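Local structure of glutamine synthetase (Helicobacter pylori, 5ZLI) at residues K119-H124 / I384-M389; C113-A118 / N376-F381; E432-K437 / E449-Y454; T280-W285 / F366-P371; H306-V311 / I396-A401. The protein belongs to the glutamine synthetase I beta enzymes, assembling twelve identical chains that each join a beta-grasp domain to a larger catalytic domain. One frame throughout, in Å; residues are numbered along the deposited sequence.

Overall arrangement
Following the chain from the N terminus, helix 114-128 comes first and waits some 260 residues for its partner, helix 377-393; interactions 2 and 1 tie their starts and then their next turns, and the two cross because their segments alternate. Inside the long loop that both close lies interaction 4, which pairs strand 278-286 with strand 366-368 in the large mixed sheet. Interaction 5 crosses 1, 2 and 4, joining helix 302-313 to the loop after helix 377-393, and it touches both 1 and 4. Interaction 3 follows in series, closing a short loop between helices 426-434 and 448-466; it touches interaction 2 through Leu379 and Ile117 against Phe450.

Interaction 1: residues K119-H124 / I384-M389; sequences KKALQH and ILMAGM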
# COMPACT_ATOMS: atom_id res chain seq x y z
N LYS B 119 -41.45 28.74 35.44
CA LYS B 119 -42.32 29.86 35.73
C LYS B 119 -43.04 29.63 37.04
O LYS B 119 -43.01 30.48 37.93
CB LYS B 119 -43.31 30.01 34.60
CG LYS B 119 -42.65 30.34 33.31
CD LYS B 119 -43.65 30.61 32.24
CE LYS B 119 -42.93 30.90 30.95
NZ LYS B 119 -43.81 31.14 29.78
N LYS B 120 -43.53 28.41 37.27
CA LYS B 120 -44.22 28.14 38.52
C LYS B 120 -43.28 28.32 39.71
O LYS B 120 -43.73 28.69 40.80
CB LYS B 120 -44.82 26.73 38.43
CG LYS B 120 -45.99 26.68 37.44
CD LYS B 120 -46.62 25.30 37.27
CE LYS B 120 -46.79 24.56 38.58
NZ LYS B 120 -47.51 25.35 39.60
N ALA B 121 -41.98 28.13 39.50
CA ALA B 121 -41.01 28.31 40.59
C ALA B 121 -40.71 29.77 40.85
O ALA B 121 -40.43 30.15 41.99
CB ALA B 121 -39.72 27.57 40.28
N LEU B 122 -40.62 30.57 39.79
CA LEU B 122 -40.44 32.00 39.95
C LEU B 122 -41.73 32.70 40.35
O LEU B 122 -41.69 33.77 40.95
CB LEU B 122 -39.86 32.62 38.68
CG LEU B 122 -39.75 34.14 38.61
CD1 LEU B 122 -38.80 34.70 39.65
CD2 LEU B 122 -39.31 34.55 37.20
N GLN B 123 -42.88 32.12 40.04
CA GLN B 123 -44.10 32.77 40.47
C GLN B 123 -44.44 32.44 41.92
O GLN B 123 -45.02 33.28 42.61
CB GLN B 123 -45.25 32.42 39.52
CG GLN B 123 -45.37 33.40 38.32
CD GLN B 123 -44.12 33.51 37.40
OE1 GLN B 123 -43.01 33.05 37.71
NE2 GLN B 123 -44.32 34.15 36.25
N HIS B 124 -44.04 31.26 42.41
CA HIS B 124 -44.19 30.95 43.84
C HIS B 124 -43.46 31.94 44.72
O HIS B 124 -43.85 32.11 45.88
CB HIS B 124 -43.70 29.53 44.18
CG HIS B 124 -43.60 29.27 45.65
ND1 HIS B 124 -42.39 29.15 46.32
CD2 HIS B 124 -44.56 29.12 46.60
CE1 HIS B 124 -42.62 28.94 47.60
NE2 HIS B 124 -43.92 28.92 47.80
N ILE B 384 -33.01 25.27 42.69
CA ILE B 384 -32.16 26.10 43.53
C ILE B 384 -32.98 27.17 44.24
O ILE B 384 -32.78 27.42 45.44
CB ILE B 384 -31.01 26.70 42.71
CG1 ILE B 384 -29.92 25.64 42.58
CG2 ILE B 384 -30.51 27.98 43.33
CD1 ILE B 384 -29.02 25.83 41.41
N LEU B 385 -33.92 27.79 43.52
CA LEU B 385 -34.74 28.82 44.17
C LEU B 385 -35.67 28.22 45.21
O LEU B 385 -35.82 28.78 46.29
CB LEU B 385 -35.50 29.63 43.14
CG LEU B 385 -36.44 30.62 43.83
CD1 LEU B 385 -35.70 31.70 44.64
CD2 LEU B 385 -37.33 31.29 42.76
N MET B 386 -36.27 27.07 44.92
CA MET B 386 -37.15 26.44 45.91
C MET B 386 -36.39 26.03 47.17
O MET B 386 -36.98 25.95 48.24
CB MET B 386 -37.84 25.20 45.34
CG MET B 386 -38.81 25.41 44.19
SD MET B 386 -40.19 26.52 44.48
CE MET B 386 -41.20 25.57 45.62
N ALA B 387 -35.10 25.75 47.06
CA ALA B 387 -34.35 25.36 48.25
C ALA B 387 -33.90 26.55 49.05
O ALA B 387 -33.78 26.46 50.28
CB ALA B 387 -33.14 24.53 47.88
N GLY B 388 -33.58 27.65 48.37
CA GLY B 388 -33.23 28.86 49.10
C GLY B 388 -34.42 29.45 49.82
O GLY B 388 -34.29 29.93 50.95
N MET B 389 -35.62 29.31 49.24
CA MET B 389 -36.80 29.91 49.86
C MET B 389 -37.20 29.14 51.10
O MET B 389 -37.64 29.75 52.09
CB MET B 389 -37.97 29.95 48.88
CG MET B 389 -37.86 31.00 47.80
SD MET B 389 -39.28 30.93 46.68
CE MET B 389 -40.56 31.47 47.82
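Met389 reaches from helix 377-393 to the imidazole of His124 on helix 114-128, and its chain is worth following outward. From CB, with CG set anti to its own carbonyl carbon, the chain runs straight through CG and passes Leu125 and Ser128, which lie on the partner helix. SD then comes to 3.6 Å from His124 ND1. The last torsion folds the methyl round (chi3 67°), and CE ends at His124 with both ND1 and CE1 close by. The two side chains run past each other in opposite directions; SD and CE both lie nearest ND1 and CE1, approaching the ring obliquely.

A second methionine meets the same ring. Met386 is bent at both chi2 and chi3, which puts its CE 3.8 Å from His124 ND1. Both sulfurs make Met-aromatic contacts at an oblique angle, Met389 SD at 4.5 Å and Met386 SD at 4.7 Å from the His124 ring centroid.

One turn earlier the helices touch more lightly. Leu385 CD2 lies 3.4 Å from Ala121 O, and Ala121 CB lies 4.4 Å from Met386 SD. The short helix segments run nearly parallel, 25° apart with axes 9.8 Å from each other, as two helices packed side by side in the catalytic domain. Val445 borders Ala121 and Met386, and Leu238 of helix 238-258 borders Leu385.

No hydrogen bond links the segments: the contact is mostly van der Waals and sulfur-aromatic, and polarisable thioethers and methyls round an imidazole probably hold the two helices together mainly by dispersion.

Interaction 2: residues C113-A118 / N376-F381; sequences CPRSIA and NPYLAF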
# COMPACT_ATOMS: atom_id res chain seq x y z
N CYS B 113 -43.53 19.90 32.17
CA CYS B 113 -42.79 20.73 31.24
C CYS B 113 -41.78 21.54 32.04
O CYS B 113 -42.18 22.40 32.82
CB CYS B 113 -43.73 21.65 30.46
SG CYS B 113 -42.87 22.94 29.53
N PRO B 114 -40.48 21.30 31.87
CA PRO B 114 -39.49 21.99 32.71
C PRO B 114 -39.58 23.50 32.64
O PRO B 114 -39.42 24.18 33.66
CB PRO B 114 -38.16 21.48 32.16
CG PRO B 114 -38.48 20.22 31.48
CD PRO B 114 -39.83 20.41 30.90
N ARG B 115 -39.73 24.05 31.44
CA ARG B 115 -39.88 25.49 31.35
C ARG B 115 -41.17 25.97 32.03
O ARG B 115 -41.22 27.10 32.56
CB ARG B 115 -39.79 25.89 29.88
CG ARG B 115 -39.57 27.33 29.70
CD ARG B 115 -39.33 27.73 28.27
NE ARG B 115 -40.34 28.74 27.97
CZ ARG B 115 -40.15 30.05 27.99
NH1 ARG B 115 -38.96 30.55 28.25
NH2 ARG B 115 -41.16 30.86 27.73
N SER B 116 -42.23 25.13 32.07
CA SER B 116 -43.43 25.46 32.84
C SER B 116 -43.14 25.43 34.34
O SER B 116 -43.68 26.24 35.11
CB SER B 116 -44.56 24.49 32.51
OG SER B 116 -45.12 24.72 31.23
N ILE B 117 -42.35 24.45 34.78
CA ILE B 117 -41.89 24.45 36.16
C ILE B 117 -41.16 25.74 36.49
O ILE B 117 -41.40 26.36 37.54
CB ILE B 117 -41.01 23.20 36.43
CG1 ILE B 117 -41.85 21.92 36.31
CG2 ILE B 117 -40.26 23.30 37.80
CD1 ILE B 117 -41.08 20.60 36.47
N ALA B 118 -40.30 26.22 35.58
CA ALA B 118 -39.47 27.39 35.89
C ALA B 118 -40.27 28.65 36.05
O ALA B 118 -39.80 29.57 36.72
CB ALA B 118 -38.41 27.61 34.80
N ASN B 376 -30.73 20.19 33.46
CA ASN B 376 -31.72 21.00 32.79
C ASN B 376 -31.75 22.35 33.47
O ASN B 376 -32.12 22.42 34.66
CB ASN B 376 -33.11 20.35 32.82
CG ASN B 376 -34.14 21.09 31.95
OD1 ASN B 376 -34.21 22.33 31.93
ND2 ASN B 376 -34.93 20.32 31.22
N PRO B 377 -31.36 23.43 32.79
CA PRO B 377 -31.31 24.76 33.42
C PRO B 377 -32.63 25.20 34.06
O PRO B 377 -32.62 25.85 35.11
CB PRO B 377 -30.91 25.68 32.26
CG PRO B 377 -31.26 24.90 31.03
CD PRO B 377 -30.99 23.48 31.37
N TYR B 378 -33.77 24.84 33.47
CA TYR B 378 -35.04 25.20 34.07
C TYR B 378 -35.20 24.51 35.43
O TYR B 378 -35.35 25.18 36.46
CB TYR B 378 -36.17 24.84 33.12
CG TYR B 378 -36.03 25.56 31.81
CD1 TYR B 378 -36.32 26.92 31.73
CD2 TYR B 378 -35.61 24.90 30.67
CE1 TYR B 378 -36.19 27.61 30.54
CE2 TYR B 378 -35.48 25.58 29.48
CZ TYR B 378 -35.78 26.94 29.43
OH TYR B 378 -35.64 27.62 28.26
N LEU B 379 -35.09 23.19 35.43
CA LEU B 379 -35.24 22.42 36.66
C LEU B 379 -34.18 22.82 37.67
O LEU B 379 -34.50 23.13 38.82
CB LEU B 379 -35.16 20.91 36.35
CG LEU B 379 -36.13 20.27 35.32
CD1 LEU B 379 -36.02 18.76 35.34
CD2 LEU B 379 -37.59 20.65 35.50
N ALA B 380 -32.92 22.94 37.23
CA ALA B 380 -31.85 23.36 38.13
C ALA B 380 -32.18 24.71 38.79
O ALA B 380 -32.19 24.83 40.03
CB ALA B 380 -30.52 23.44 37.38
N PHE B 381 -32.45 25.74 37.98
CA PHE B 381 -32.74 27.05 38.57
C PHE B 381 -33.98 26.99 39.45
O PHE B 381 -33.96 27.44 40.60
CB PHE B 381 -32.91 28.09 37.47
CG PHE B 381 -31.69 28.31 36.66
CD1 PHE B 381 -30.46 27.87 37.12
CD2 PHE B 381 -31.76 28.92 35.44
CE1 PHE B 381 -29.34 28.06 36.38
CE2 PHE B 381 -30.64 29.11 34.69
CZ PHE B 381 -29.43 28.68 35.16
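Two helix starts lie side by side here, with Pro114 in the first turn of helix 114-128 touching Asn376, Tyr378 and Leu379 at the start of helix 377-393. Each helix has an N-cap: Asn376 OD1 accepts from Tyr378 N at 3.0 Å, while Cys113 SG takes a weak bond from Ser116 N.

Pro114 CB meets Leu379 CD2 at 3.5 Å, and the same methyl touches Ile117 CD1. The proline also crosses Asn376 at about a right angle, with Pro114 CG 3.6 Å from Asn376 ND2, which itself donates to Ile34 O.

Tyr378 carries most of the rest. Arg115, its CG anti to the backbone N (chi1 -164°), lays its aliphatic chain over one face of the ring in a CH-pi contact, CG 3.9 Å from the Tyr378 centroid. Ala118 CB comes at the ring edge, 3.8 Å from Tyr378 CD1. The guanidinium stands nearly perpendicular to the ring, with Tyr378 OH at its edge, and continues to salt bridges with Asp243 and Asp80.

Helix 238-258 closes over Tyr378 and Ala118, Phe98 of strand 94-103 in the beta-grasp sheet touches Tyr378, and helix 448-466 covers Leu379 and Ile117.

Interaction 3: residues E432-K437 / E449-Y454; sequences EMLADK and EFIQAY
Leu434 and Ile451 come nearest along the backbone, CA to CA 8.1 Å, so side chains have to bridge the gap between the end of helix 426-434 and the residues near the start of helix 448-466. Ile451 does so with both branches. Its CG2, anti to its backbone N, points into the pair of helix-end residues, 3.6 Å from Met433 CE and 3.8 Å from Leu434 CD2. Met433 reaches it by an extended chain that bends only at the thioether (chi3 71°), which swings the methyl inward, whereas Leu434 and Ile451 run past each other in opposite directions.

The contact belongs to the helical part of the catalytic domain: two helices joined through the loop and the short helix 438-441, the second helix lying against the first one's C-terminal turn and the loop just after it. From that loop Lys437 lays CB 4.1 Å from Ile451 CD1, the other branch of the isoleucine, and then runs on, almost straight, until NZ lies 4.2 Å from Gln452 NE2. Gln452, bent at chi2, turns its amide back so that NE2 lies 4.0 Å from Leu434 CD2, at the partly exposed margin of the patch. Met433 also touches Ala320 and Phe321 of helix 315-322.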
# COMPACT_ATOMS: atom_id res chain seq x y z
N GLU B 432 -31.27 10.75 48.00
CA GLU B 432 -31.33 11.90 48.89
C GLU B 432 -32.46 12.83 48.48
O GLU B 432 -33.12 13.43 49.34
CB GLU B 432 -30.00 12.65 48.91
CG GLU B 432 -28.88 11.76 49.40
CD GLU B 432 -28.64 11.80 50.88
OE1 GLU B 432 -28.94 12.84 51.50
OE2 GLU B 432 -28.20 10.76 51.42
N MET B 433 -32.69 12.99 47.18
CA MET B 433 -33.80 13.83 46.77
C MET B 433 -35.13 13.21 47.13
O MET B 433 -36.03 13.88 47.65
CB MET B 433 -33.79 14.11 45.28
CG MET B 433 -34.95 15.03 44.94
SD MET B 433 -35.59 14.86 43.28
CE MET B 433 -36.40 13.28 43.37
N LEU B 434 -35.29 11.92 46.82
CA LEU B 434 -36.57 11.27 47.04
C LEU B 434 -36.92 11.21 48.51
O LEU B 434 -38.10 11.19 48.86
CB LEU B 434 -36.54 9.87 46.45
CG LEU B 434 -36.57 9.85 44.93
CD1 LEU B 434 -36.37 8.42 44.40
CD2 LEU B 434 -37.90 10.39 44.51
N ALA B 435 -35.93 11.21 49.39
CA ALA B 435 -36.15 11.22 50.83
C ALA B 435 -36.27 12.62 51.40
O ALA B 435 -36.41 12.78 52.61
CB ALA B 435 -35.05 10.45 51.53
N ASP B 436 -36.22 13.64 50.56
CA ASP B 436 -36.35 15.05 50.94
C ASP B 436 -36.89 15.78 49.73
O ASP B 436 -36.16 16.38 48.94
CB ASP B 436 -35.03 15.69 51.35
CG ASP B 436 -35.25 16.99 52.03
OD1 ASP B 436 -34.25 17.69 52.32
OD2 ASP B 436 -36.44 17.36 52.16
N LYS B 437 -38.20 15.73 49.57
CA LYS B 437 -38.79 16.27 48.37
C LYS B 437 -39.79 17.35 48.68
O LYS B 437 -40.36 17.93 47.75
CB LYS B 437 -39.43 15.12 47.58
CG LYS B 437 -39.88 13.96 48.47
CD LYS B 437 -40.43 12.79 47.65
CE LYS B 437 -40.99 11.67 48.55
NZ LYS B 437 -41.32 10.41 47.80
N GLU B 449 -46.16 13.60 40.52
CA GLU B 449 -46.09 12.84 39.27
C GLU B 449 -44.78 13.15 38.54
O GLU B 449 -44.03 12.23 38.21
CB GLU B 449 -47.31 13.14 38.40
CG GLU B 449 -48.39 12.07 38.59
CD GLU B 449 -49.81 12.58 38.39
OE1 GLU B 449 -50.75 11.97 38.96
OE2 GLU B 449 -49.99 13.57 37.65
N PHE B 450 -44.46 14.43 38.38
CA PHE B 450 -43.19 14.79 37.74
C PHE B 450 -41.99 14.15 38.46
O PHE B 450 -41.14 13.55 37.81
CB PHE B 450 -43.01 16.32 37.68
CG PHE B 450 -41.60 16.75 37.29
CD1 PHE B 450 -41.19 16.76 35.97
CD2 PHE B 450 -40.66 17.08 38.27
CE1 PHE B 450 -39.89 17.13 35.63
CE2 PHE B 450 -39.39 17.43 37.92
CZ PHE B 450 -39.00 17.45 36.61
N ILE B 451 -41.90 14.29 39.79
CA ILE B 451 -40.74 13.79 40.53
C ILE B 451 -40.55 12.31 40.27
O ILE B 451 -39.43 11.81 40.15
CB ILE B 451 -40.87 14.04 42.04
CG1 ILE B 451 -40.68 15.52 42.41
CG2 ILE B 451 -39.94 13.12 42.84
CD1 ILE B 451 -41.10 15.84 43.86
N GLN B 452 -41.65 11.57 40.23
CA GLN B 452 -41.53 10.15 39.98
C GLN B 452 -41.13 9.91 38.54
O GLN B 452 -40.28 9.06 38.26
CB GLN B 452 -42.85 9.48 40.35
CG GLN B 452 -43.16 9.62 41.85
CD GLN B 452 -42.28 8.72 42.73
OE1 GLN B 452 -42.12 7.53 42.43
NE2 GLN B 452 -41.71 9.28 43.80
N ALA B 453 -41.63 10.74 37.62
CA ALA B 453 -41.15 10.66 36.25
C ALA B 453 -39.66 10.99 36.19
O ALA B 453 -38.87 10.22 35.65
CB ALA B 453 -41.96 11.61 35.36
N TYR B 454 -39.25 12.08 36.83
CA TYR B 454 -37.84 12.45 36.77
C TYR B 454 -36.98 11.37 37.38
O TYR B 454 -35.90 11.08 36.88
CB TYR B 454 -37.62 13.78 37.48
CG TYR B 454 -36.20 14.32 37.38
CD1 TYR B 454 -35.85 15.16 36.34
CD2 TYR B 454 -35.24 14.03 38.35
CE1 TYR B 454 -34.58 15.69 36.23
CE2 TYR B 454 -33.95 14.55 38.25
CZ TYR B 454 -33.63 15.39 37.18
OH TYR B 454 -32.38 15.94 37.02

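Interaction 4: residues T280-W285 / F366-P371; sequences THVSVW and FEFRFP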
# COMPACT_ATOMS: atom_id res chain seq x y z
N THR B 280 -23.11 29.04 38.94
CA THR B 280 -24.40 29.73 38.94
C THR B 280 -24.39 30.80 40.03
O THR B 280 -24.03 30.52 41.18
CB THR B 280 -25.53 28.70 39.14
OG1 THR B 280 -25.02 27.55 39.80
CG2 THR B 280 -26.05 28.22 37.82
N HIS B 281 -24.72 32.02 39.65
CA HIS B 281 -24.74 33.16 40.56
C HIS B 281 -26.18 33.55 40.87
O HIS B 281 -26.98 33.78 39.95
CB HIS B 281 -23.99 34.36 39.93
CG HIS B 281 -22.51 34.18 39.78
ND1 HIS B 281 -21.62 35.23 39.89
CD2 HIS B 281 -21.75 33.08 39.53
CE1 HIS B 281 -20.38 34.79 39.72
NE2 HIS B 281 -20.44 33.49 39.50
N VAL B 282 -26.53 33.67 42.16
CA VAL B 282 -27.90 34.03 42.53
C VAL B 282 -27.94 35.36 43.29
O VAL B 282 -27.03 35.71 44.05
CB VAL B 282 -28.58 32.92 43.37
CG1 VAL B 282 -28.58 31.60 42.64
CG2 VAL B 282 -27.90 32.79 44.71
N SER B 283 -29.01 36.12 43.06
CA SER B 283 -29.44 37.18 43.97
C SER B 283 -30.96 37.21 43.90
O SER B 283 -31.55 36.97 42.84
CB SER B 283 -28.91 38.60 43.66
OG SER B 283 -29.37 39.15 42.41
N VAL B 284 -31.59 37.53 45.02
CA VAL B 284 -33.02 37.77 45.06
C VAL B 284 -33.22 39.25 45.34
O VAL B 284 -32.68 39.78 46.32
CB VAL B 284 -33.69 36.91 46.14
CG1 VAL B 284 -35.17 37.14 46.11
CG2 VAL B 284 -33.34 35.46 45.93
N TRP B 285 -34.04 39.92 44.53
CA TRP B 285 -34.33 41.33 44.71
C TRP B 285 -35.83 41.50 44.93
O TRP B 285 -36.64 40.65 44.55
CB TRP B 285 -33.90 42.19 43.51
CG TRP B 285 -32.44 42.16 43.24
CD1 TRP B 285 -31.63 41.08 43.24
CD2 TRP B 285 -31.61 43.28 42.94
NE1 TRP B 285 -30.35 41.44 42.95
CE2 TRP B 285 -30.30 42.79 42.77
CE3 TRP B 285 -31.83 44.65 42.81
CZ2 TRP B 285 -29.23 43.62 42.47
CZ3 TRP B 285 -30.77 45.48 42.51
CH2 TRP B 285 -29.48 44.96 42.35
N PHE B 366 -24.37 35.10 45.82
CA PHE B 366 -23.57 33.89 45.96
C PHE B 366 -23.22 33.34 44.58
O PHE B 366 -23.82 33.71 43.57
CB PHE B 366 -24.32 32.82 46.75
CG PHE B 366 -24.63 33.20 48.15
CD1 PHE B 366 -25.94 33.34 48.57
CD2 PHE B 366 -23.61 33.36 49.07
CE1 PHE B 366 -26.22 33.65 49.89
CE2 PHE B 366 -23.89 33.68 50.40
CZ PHE B 366 -25.20 33.83 50.81
N GLU B 367 -22.21 32.47 44.55
CA GLU B 367 -21.94 31.64 43.38
C GLU B 367 -21.89 30.18 43.81
O GLU B 367 -21.09 29.81 44.67
CB GLU B 367 -20.65 32.05 42.68
CG GLU B 367 -20.14 31.00 41.70
CD GLU B 367 -18.69 31.24 41.29
OE1 GLU B 367 -18.42 32.26 40.61
OE2 GLU B 367 -17.83 30.44 41.72
N PHE B 368 -22.79 29.36 43.26
CA PHE B 368 -22.80 27.92 43.53
C PHE B 368 -21.96 27.19 42.48
O PHE B 368 -22.29 27.22 41.29
CB PHE B 368 -24.22 27.37 43.58
CG PHE B 368 -25.12 28.13 44.51
CD1 PHE B 368 -25.06 27.95 45.87
CD2 PHE B 368 -26.00 29.08 44.01
CE1 PHE B 368 -25.89 28.68 46.71
CE2 PHE B 368 -26.83 29.78 44.85
CZ PHE B 368 -26.77 29.60 46.18
N ARG B 369 -20.89 26.55 42.92
CA ARG B 369 -19.92 25.96 42.02
C ARG B 369 -20.19 24.50 41.71
O ARG B 369 -19.50 23.93 40.86
CB ARG B 369 -18.51 26.11 42.58
CG ARG B 369 -18.08 27.53 42.82
CD ARG B 369 -16.69 27.57 43.43
NE ARG B 369 -15.68 26.90 42.60
CZ ARG B 369 -15.16 27.41 41.48
NH1 ARG B 369 -15.55 28.60 41.03
NH2 ARG B 369 -14.25 26.73 40.81
N PHE B 370 -21.11 23.85 42.42
CA PHE B 370 -21.34 22.43 42.18
C PHE B 370 -22.19 22.10 40.96
O PHE B 370 -22.03 20.99 40.42
CB PHE B 370 -21.93 21.77 43.43
CG PHE B 370 -23.15 22.46 43.98
CD1 PHE B 370 -23.02 23.47 44.92
CD2 PHE B 370 -24.42 22.10 43.58
CE1 PHE B 370 -24.12 24.12 45.43
CE2 PHE B 370 -25.55 22.76 44.09
CZ PHE B 370 -25.38 23.76 45.02
N PRO B 371 -23.08 22.96 40.45
CA PRO B 371 -23.86 22.57 39.26
C PRO B 371 -23.03 22.52 37.98
O PRO B 371 -21.96 23.13 37.86
CB PRO B 371 -24.96 23.63 39.17
CG PRO B 371 -24.58 24.68 40.09
CD PRO B 371 -23.60 24.19 41.07
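Two first torsions bring His281 and Glu367 together: the imidazole CG sits anti to its carbonyl carbon (chi1 -68°), while the Glu367 chain leaves with CG anti to its backbone N (chi1 165°) and stays extended. The two lie side by side and point the same way, and Glu367 CB lies over one face of the imidazole, 3.7 Å from its centroid, in a CH-pi contact. The carboxylate, its plane 43° from that of the ring, ends with OE1 2.6 Å from His281 NE2, a weak bond because the hydrogen points off line.

Beneath them the backbones form an antiparallel ladder. His281 with Glu367 is a non-hydrogen-bonded pair, flanked by two hydrogen-bonded ones. In the first, Thr280 N donates to Phe368 O at 3.1 Å and Phe368 N returns to Thr280 O at 2.7 Å; in the second, Val282 N and Phe366 O are 3.1 Å apart and Phe366 N reaches Val282 O at 3.3 Å. The face carrying Thr280, Val282, Phe366 and Phe368 is largely apolar, with Val282 CG1 at the edge of the Phe368 ring, and helix 302-313 packs on it. This pairing places strand 366-368 between strands 278-286 and 351-355 in the mixed sheet of the catalytic domain.

The Glu367 carboxylate has more than one hold. Its OE2 takes Arg369 NH1 on the syn side at 3.0 Å, a salt bridge, and OE1 is also bridged by Arg354. Bonded at both oxygens, the carboxylate is probably held in orientation and may help to place the imidazole; the two arginines would offset its charge.

Interaction 5: residues H306-V311 / I396-A401; sequences HFLGGV and IDPGEA
Edge-on, the His306 imidazole meets the loop at Ile396: the carbonyl oxygen lies practically in the ring plane, 3.0 Å from ND1, and the N-H points at it almost straight (168°). At the acceptor the geometry differs: ND1 stands above the C=O plane, 79° out of it, and so away from the lone-pair directions. His306 CA adds a CA-H...O contact to the same oxygen at 3.2 Å.

Past this bond the loop runs over the helix backbone where no side chain intervenes. Ile396 CG2, anti to its own N, touches Gly309 O at 3.5 Å, and its CD1 reaches toward Gly310 CA. Pro398 CB packs on Gly309 N at 3.5 Å. The proline also crosses Leu308 at about a right angle, CB to Leu308 CD2 3.8 Å. An Asx turn spans the proline, Asp397 OD2 accepting from Gly399 N at 2.9 Å through its anti lone pair.

The contact fastens the loop after helix 377-393 along helix 302-313, in the outer part of the catalytic domain, and Tyr344 of strand 341-346 borders Pro398 and Leu308 and bonds to Gly399 O.

One side-chain hydrogen bond crosses the interface, straight at the donor but off the lone pairs at the acceptor; the close fit of Ile396 on Gly309 and Gly310, and of Pro398 on Gly309, carries much of the contact.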
# COMPACT_ATOMS: atom_id res chain seq x y z
N HIS B 306 -29.76 32.86 55.34
CA HIS B 306 -30.82 31.87 55.49
C HIS B 306 -31.11 31.20 54.15
O HIS B 306 -31.28 29.98 54.08
CB HIS B 306 -32.06 32.53 56.09
CG HIS B 306 -31.93 32.86 57.55
ND1 HIS B 306 -31.24 32.06 58.44
CD2 HIS B 306 -32.36 33.93 58.26
CE1 HIS B 306 -31.27 32.62 59.64
NE2 HIS B 306 -31.94 33.75 59.56
N PHE B 307 -31.11 31.98 53.07
CA PHE B 307 -31.18 31.36 51.74
C PHE B 307 -30.09 30.29 51.55
O PHE B 307 -30.38 29.15 51.16
CB PHE B 307 -31.05 32.46 50.68
CG PHE B 307 -31.25 31.98 49.29
CD1 PHE B 307 -30.26 31.30 48.63
CD2 PHE B 307 -32.42 32.26 48.62
CE1 PHE B 307 -30.44 30.89 47.36
CE2 PHE B 307 -32.60 31.84 47.34
CZ PHE B 307 -31.61 31.16 46.71
N LEU B 308 -28.83 30.64 51.85
CA LEU B 308 -27.73 29.71 51.69
C LEU B 308 -27.88 28.46 52.54
O LEU B 308 -27.52 27.35 52.11
CB LEU B 308 -26.41 30.40 52.01
CG LEU B 308 -25.21 29.46 52.18
CD1 LEU B 308 -24.90 28.85 50.84
CD2 LEU B 308 -23.99 30.21 52.73
N GLY B 309 -28.34 28.63 53.79
CA GLY B 309 -28.59 27.48 54.64
C GLY B 309 -29.62 26.54 54.05
O GLY B 309 -29.51 25.32 54.19
N GLY B 310 -30.63 27.09 53.38
CA GLY B 310 -31.63 26.24 52.76
C GLY B 310 -31.06 25.49 51.58
O GLY B 310 -31.26 24.28 51.44
N VAL B 311 -30.27 26.18 50.75
CA VAL B 311 -29.57 25.54 49.65
C VAL B 311 -28.60 24.49 50.17
O VAL B 311 -28.49 23.40 49.60
CB VAL B 311 -28.86 26.60 48.78
CG1 VAL B 311 -27.77 25.94 47.94
CG2 VAL B 311 -29.87 27.33 47.90
N ILE B 396 -33.02 29.12 58.17
CA ILE B 396 -32.01 28.06 58.30
C ILE B 396 -30.61 28.67 58.36
O ILE B 396 -30.20 29.41 57.47
CB ILE B 396 -32.12 27.04 57.15
CG1 ILE B 396 -33.50 26.36 57.15
CG2 ILE B 396 -31.05 25.97 57.31
CD1 ILE B 396 -33.60 25.14 56.22
N ASP B 397 -29.87 28.30 59.40
CA ASP B 397 -28.48 28.70 59.57
C ASP B 397 -27.60 27.88 58.64
O ASP B 397 -27.67 26.65 58.65
CB ASP B 397 -28.05 28.49 61.04
CG ASP B 397 -26.82 29.28 61.43
OD1 ASP B 397 -26.98 30.23 62.23
OD2 ASP B 397 -25.70 28.99 60.96
N PRO B 398 -26.75 28.51 57.82
CA PRO B 398 -25.89 27.74 56.92
C PRO B 398 -24.65 27.18 57.59
O PRO B 398 -23.84 26.54 56.92
CB PRO B 398 -25.49 28.80 55.88
CG PRO B 398 -25.43 30.05 56.65
CD PRO B 398 -26.52 29.96 57.70
N GLY B 399 -24.58 27.34 58.91
CA GLY B 399 -23.43 26.90 59.68
C GLY B 399 -22.28 27.89 59.61
O GLY B 399 -22.47 29.12 59.52
N GLU B 400 -21.06 27.35 59.66
CA GLU B 400 -19.84 28.13 59.78
C GLU B 400 -19.03 28.02 58.50
O GLU B 400 -18.92 26.94 57.92
CB GLU B 400 -18.99 27.68 60.97
CG GLU B 400 -17.99 28.72 61.49
CD GLU B 400 -18.57 29.61 62.59
OE1 GLU B 400 -19.75 29.43 62.94
OE2 GLU B 400 -17.83 30.50 63.10
N ALA B 401 -18.46 29.15 58.06
CA ALA B 401 -17.62 29.16 56.88
C ALA B 401 -16.31 28.44 57.18
O ALA B 401 -15.81 28.45 58.31
CB ALA B 401 -17.35 30.59 56.43